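Local coordinates for esterase (Thermotoga maritima, PDB 3DOH), which probably hydrolyses carboxylic esters, as a thermostable esterase that carries an immunoglobulin-like domain beside its alpha/beta-hydrolase domain, at residues V116-F119 / E125-P128; I27-E32 / V112-P117. One frame throughout, in Å; residues are numbered along the deposited sequence.

Interaction 1. Residues V116-F119 / E125-P128; sequences VPIF and EVEP
Ile118 and Val126 run side by side and point the same way, so that CG1 of Ile118 rests alongside CB of Val126 at 3.9 Å. Ile118 sets CG1 between its backbone N and carbonyl carbon (chi1 53°), which turns this branch to its neighbour. Behind the two side chains is a single antiparallel bridge, a hydrogen-bonded pair: Ile118 N donates to Val126 O at 3.0 Å, and Val126 N returns the bond to Ile118 O at 2.9 Å. Val126 O also takes a CA-H...O contact from Pro117, and Ile118 O one from Glu125.

One step away, Pro117 sits between two unlike partners. Glu125 lies alongside it, its chain bent at chi2 so that OE1 comes within 3.4 Å of Pro117 CB. Pro128 CD lies 4.0 Å from Pro117 CG, the two rings meeting at a slant, and CG of Pro128 lies against the carbonyl carbon of Val116. Tyr53 of the second subunit packs on Val116 and Pro117, placing this loop at a subunit interface.

Across these segments, then, backbone bonds and carbon contacts do the holding, with no ion pair. The Glu125 carboxylate lies against proline carbons, so that side chain adds packing to the contact, and the two backbone bonds supply its polar grip.

Interaction 2. Residues I27-E32 / V112-P117; sequences IEYPVE and VSQLVP
Tyr29 overlaps the amide end of Gln114 with the hydroxyl edge of its ring, giving its OH proton to Gln114 OE1 at 2.7 Å. The ring and amide planes stand 49° apart, and OE1 lies near the ring plane. The hydroxyl approaches the amide oxygen from the side, with a C=O...donor angle of 125° and some tilt from the carbonyl plane. Gln114 holds CG anti to its backbone N (chi1 -174°) and stays extended beyond it, which carries the amide across to the tyrosine. Along the way its CB passes 3.6 Å from Tyr29 OH.

The other half of the contact is purely apolar. Ile27 and Val112 reach toward each other tip to tip, CD1 of Ile27 meeting CG1 of Val112 at 4.1 Å. Ile27 also serves the tyrosine, its CG2 lying 3.6 Å above one face of the Tyr29 ring, offset toward the rim. Phe43 and Phe129, on the strands that flank 110-114, pack against Ile27 and Tyr29, so the polar pair is set among carbon groups. A phenylalanine in place of Tyr29 would probably leave the buried OE1 of Gln114 without its donor, and so remove one of the holds on the amide's rotation.

Strands 19-29 and 110-114 do not pair here: between residues 27-32 and 112-117 the nearest CA atoms, those of Ile27 and Val112, are 9.2 Å apart. Contact through inward-pointing side chains between unpaired strands is characteristic of the interior of a beta-sandwich, in keeping with the immunoglobulin-like domain of this esterase.

Gln114 joins the two contacts, whose centres are about 7 Å apart. Its NE2 lies 3.2 Å from Val126 O, a probable hydrogen bond to a carbonyl already used in the bridge of interaction 1, while Pro128 CB packs 3.4 Å from Gln114 O. Tyr29 of interaction 2 also touches Ile118 and Val126, so the loop of interaction 1 closes over this end of the interior. Val116 and Pro117 lie in segments of both, but touch across the contact in interaction 1 alone; both interactions meet the second subunit. Their centres lie about 38 Å and 32 Å from the chain's centre, in the immunoglobulin-like domain; catalysis is expected in the alpha/beta-hydrolase part of the chain.

Interaction 1. Residues V116-F119 / E125-P128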
loop_
_atom_site.group_PDB
_atom_site.type_symbol
_atom_site.label_atom_id
_atom_site.label_comp_id
_atom_site.label_asym_id
_atom_site.label_seq_id
_atom_site.Cartn_x
_atom_site.Cartn_y
_atom_site.Cartn_z
ATOM N N VAL A 116 -20.145 -23.938 -8.216
ATOM C CA VAL A 116 -21.494 -23.689 -7.802
ATOM C C VAL A 116 -22.346 -24.086 -8.980
ATOM O O VAL A 116 -21.836 -24.167 -10.121
ATOM C CB VAL A 116 -21.716 -22.204 -7.544
ATOM C CG1 VAL A 116 -20.960 -21.765 -6.304
ATOM C CG2 VAL A 116 -21.356 -21.364 -8.778
ATOM N N PRO A 117 -23.647 -24.321 -8.744
ATOM C CA PRO A 117 -24.475 -24.670 -9.882
ATOM C C PRO A 117 -24.496 -23.481 -10.830
ATOM O O PRO A 117 -24.128 -22.393 -10.418
ATOM C CB PRO A 117 -25.848 -24.916 -9.240
ATOM C CG PRO A 117 -25.552 -25.213 -7.798
ATOM C CD PRO A 117 -24.423 -24.289 -7.495
ATOM N N ILE A 118 -24.870 -23.682 -12.091
ATOM C CA ILE A 118 -25.001 -22.562 -13.039
ATOM C C ILE A 118 -26.261 -22.672 -13.886
ATOM O O ILE A 118 -26.798 -23.775 -14.114
ATOM C CB ILE A 118 -23.797 -22.400 -13.984
ATOM C CG1 ILE A 118 -23.510 -23.732 -14.693
ATOM C CG2 ILE A 118 -22.596 -21.834 -13.243
ATOM C CD1 ILE A 118 -22.910 -23.592 -16.114
ATOM N N PHE A 119 -26.728 -21.515 -14.348
ATOM C CA PHE A 119 -27.975 -21.466 -15.085
ATOM C C PHE A 119 -27.714 -21.880 -16.535
ATOM O O PHE A 119 -26.717 -21.452 -17.122
ATOM C CB PHE A 119 -28.621 -20.068 -14.974
ATOM C CG PHE A 119 -29.266 -19.797 -13.617
ATOM C CD1 PHE A 119 -30.463 -20.446 -13.245
ATOM C CD2 PHE A 119 -28.675 -18.900 -12.701
ATOM C CE1 PHE A 119 -31.065 -20.205 -11.992
ATOM C CE2 PHE A 119 -29.261 -18.643 -11.437
ATOM C CZ PHE A 119 -30.461 -19.293 -11.085
ATOM N N GLU A 125 -30.384 -25.680 -14.378
ATOM C CA GLU A 125 -29.196 -25.973 -13.501
ATOM C C GLU A 125 -28.200 -27.085 -13.886
ATOM O O GLU A 125 -28.544 -28.282 -13.873
ATOM C CB GLU A 125 -29.602 -26.165 -12.026
ATOM C CG GLU A 125 -30.062 -24.865 -11.346
ATOM C CD GLU A 125 -29.438 -24.631 -9.972
ATOM O OE1 GLU A 125 -28.919 -23.496 -9.764
ATOM O OE2 GLU A 125 -29.465 -25.567 -9.112
ATOM N N VAL A 126 -26.962 -26.674 -14.200
ATOM C CA VAL A 126 -25.840 -27.626 -14.353
ATOM C C VAL A 126 -25.106 -27.712 -13.011
ATOM O O VAL A 126 -24.779 -26.696 -12.412
ATOM C CB VAL A 126 -24.852 -27.257 -15.492
ATOM C CG1 VAL A 126 -23.881 -28.419 -15.750
ATOM C CG2 VAL A 126 -25.598 -26.894 -16.781
ATOM N N GLU A 127 -24.900 -28.922 -12.519
ATOM C CA GLU A 127 -24.315 -29.099 -11.200
ATOM C C GLU A 127 -22.783 -28.974 -11.248
ATOM O O GLU A 127 -22.164 -29.218 -12.293
ATOM C CB GLU A 127 -24.780 -30.431 -10.566
ATOM C CG GLU A 127 -26.300 -30.493 -10.211
ATOM C CD GLU A 127 -26.727 -29.548 -9.056
ATOM O OE1 GLU A 127 -26.110 -29.609 -7.973
ATOM O OE2 GLU A 127 -27.684 -28.744 -9.221
ATOM N N PRO A 128 -22.172 -28.537 -10.130
ATOM C CA PRO A 128 -20.712 -28.537 -9.966
ATOM C C PRO A 128 -19.987 -29.811 -10.486
ATOM O O PRO A 128 -20.503 -30.931 -10.356
ATOM C CB PRO A 128 -20.552 -28.420 -8.461
ATOM C CG PRO A 128 -21.732 -27.644 -8.019
ATOM C CD PRO A 128 -22.856 -27.965 -8.958
#

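Interaction 2. Residues I27-E32 / V112-P117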
loop_
_atom_site.group_PDB
_atom_site.type_symbol
_atom_site.label_atom_id
_atom_site.label_comp_id
_atom_site.label_asym_id
_atom_site.label_seq_id
_atom_site.Cartn_x
_atom_site.Cartn_y
_atom_site.Cartn_z
ATOM N N ILE A 27 -14.664 -24.875 -21.535
ATOM C CA ILE A 27 -15.440 -26.046 -21.139
ATOM C C ILE A 27 -16.602 -26.209 -22.106
ATOM O O ILE A 27 -17.334 -25.261 -22.329
ATOM C CB ILE A 27 -15.999 -25.910 -19.695
ATOM C CG1 ILE A 27 -14.878 -25.473 -18.711
ATOM C CG2 ILE A 27 -16.759 -27.203 -19.308
ATOM C CD1 ILE A 27 -15.323 -24.802 -17.437
ATOM N N GLU A 28 -16.744 -27.394 -22.700
ATOM C CA GLU A 28 -17.907 -27.686 -23.556
ATOM C C GLU A 28 -18.954 -28.390 -22.716
ATOM O O GLU A 28 -18.777 -29.556 -22.329
ATOM C CB GLU A 28 -17.558 -28.532 -24.796
ATOM C CG GLU A 28 -18.797 -28.848 -25.664
ATOM C CD GLU A 28 -18.485 -29.424 -27.064
ATOM O OE1 GLU A 28 -17.619 -30.313 -27.230
ATOM O OE2 GLU A 28 -19.145 -28.976 -28.020
ATOM N N TYR A 29 -20.028 -27.664 -22.435
ATOM C CA TYR A 29 -21.152 -28.179 -21.681
ATOM C C TYR A 29 -22.131 -28.989 -22.546
ATOM O O TYR A 29 -22.200 -28.772 -23.759
ATOM C CB TYR A 29 -21.853 -27.006 -21.006
ATOM C CG TYR A 29 -21.156 -26.598 -19.719
ATOM C CD1 TYR A 29 -21.383 -27.302 -18.530
ATOM C CD2 TYR A 29 -20.260 -25.524 -19.688
ATOM C CE1 TYR A 29 -20.751 -26.937 -17.344
ATOM C CE2 TYR A 29 -19.628 -25.142 -18.508
ATOM C CZ TYR A 29 -19.870 -25.851 -17.338
ATOM O OH TYR A 29 -19.238 -25.497 -16.156
ATOM N N PRO A 30 -22.890 -29.940 -21.924
ATOM C CA PRO A 30 -23.873 -30.727 -22.705
ATOM C C PRO A 30 -25.014 -29.878 -23.343
ATOM O O PRO A 30 -25.445 -30.190 -24.442
ATOM C CB PRO A 30 -24.392 -31.774 -21.685
ATOM C CG PRO A 30 -23.401 -31.789 -20.563
ATOM C CD PRO A 30 -22.885 -30.370 -20.503
ATOM N N VAL A 31 -25.478 -28.826 -22.664
ATOM C CA VAL A 31 -26.299 -27.796 -23.324
ATOM C C VAL A 31 -25.588 -26.472 -23.487
ATOM O O VAL A 31 -24.403 -26.312 -23.130
ATOM C CB VAL A 31 -27.590 -27.456 -22.589
ATOM C CG1 VAL A 31 -28.828 -27.758 -23.491
ATOM C CG2 VAL A 31 -27.626 -28.108 -21.189
ATOM N N GLU A 32 -26.326 -25.525 -24.050
ATOM C CA GLU A 32 -25.860 -24.163 -24.172
ATOM C C GLU A 32 -25.938 -23.580 -22.764
ATOM O O GLU A 32 -26.452 -24.227 -21.861
ATOM C CB GLU A 32 -26.726 -23.350 -25.165
ATOM C CG GLU A 32 -26.351 -23.441 -26.664
ATOM C CD GLU A 32 -26.810 -22.196 -27.487
ATOM O OE1 GLU A 32 -27.375 -21.230 -26.909
ATOM O OE2 GLU A 32 -26.596 -22.169 -28.721
ATOM N N VAL A 112 -9.739 -28.256 -13.224
ATOM C CA VAL A 112 -10.661 -27.196 -13.397
ATOM C C VAL A 112 -11.912 -27.536 -12.642
ATOM O O VAL A 112 -12.321 -28.709 -12.611
ATOM C CB VAL A 112 -11.043 -27.077 -14.867
ATOM C CG1 VAL A 112 -12.122 -25.981 -15.094
ATOM C CG2 VAL A 112 -9.829 -26.791 -15.683
ATOM N N SER A 113 -12.548 -26.512 -12.064
ATOM C CA SER A 113 -13.833 -26.702 -11.432
ATOM C C SER A 113 -14.893 -25.659 -11.696
ATOM O O SER A 113 -14.640 -24.455 -11.673
ATOM C CB SER A 113 -13.661 -26.787 -9.941
ATOM O OG SER A 113 -13.387 -28.109 -9.607
ATOM N N GLN A 114 -16.104 -26.154 -11.891
ATOM C CA GLN A 114 -17.268 -25.347 -11.684
ATOM C C GLN A 114 -17.720 -25.586 -10.286
ATOM O O GLN A 114 -18.048 -26.690 -9.954
ATOM C CB GLN A 114 -18.369 -25.759 -12.621
ATOM C CG GLN A 114 -19.523 -24.844 -12.523
ATOM C CD GLN A 114 -20.737 -25.536 -12.966
ATOM O OE1 GLN A 114 -20.736 -26.139 -14.031
ATOM N NE2 GLN A 114 -21.789 -25.494 -12.150
ATOM N N LEU A 115 -17.764 -24.543 -9.475
ATOM C CA LEU A 115 -17.876 -24.702 -8.038
ATOM C C LEU A 115 -19.295 -24.659 -7.505
ATOM O O LEU A 115 -19.593 -25.228 -6.454
ATOM C CB LEU A 115 -17.075 -23.614 -7.353
ATOM C CG LEU A 115 -15.592 -23.663 -7.638
ATOM C CD1 LEU A 115 -14.882 -22.358 -7.219
ATOM C CD2 LEU A 115 -15.017 -24.854 -6.934
ATOM N N VAL A 116 -20.145 -23.938 -8.216
ATOM C CA VAL A 116 -21.494 -23.689 -7.802
ATOM C C VAL A 116 -22.346 -24.086 -8.980
ATOM O O VAL A 116 -21.836 -24.167 -10.121
ATOM C CB VAL A 116 -21.716 -22.204 -7.544
ATOM C CG1 VAL A 116 -20.960 -21.765 -6.304
ATOM C CG2 VAL A 116 -21.356 -21.364 -8.778
ATOM N N PRO A 117 -23.647 -24.321 -8.744
ATOM C CA PRO A 117 -24.475 -24.670 -9.882
ATOM C C PRO A 117 -24.496 -23.481 -10.830
ATOM O O PRO A 117 -24.128 -22.393 -10.418
ATOM C CB PRO A 117 -25.848 -24.916 -9.240
ATOM C CG PRO A 117 -25.552 -25.213 -7.798
ATOM C CD PRO A 117 -24.423 -24.289 -7.495
#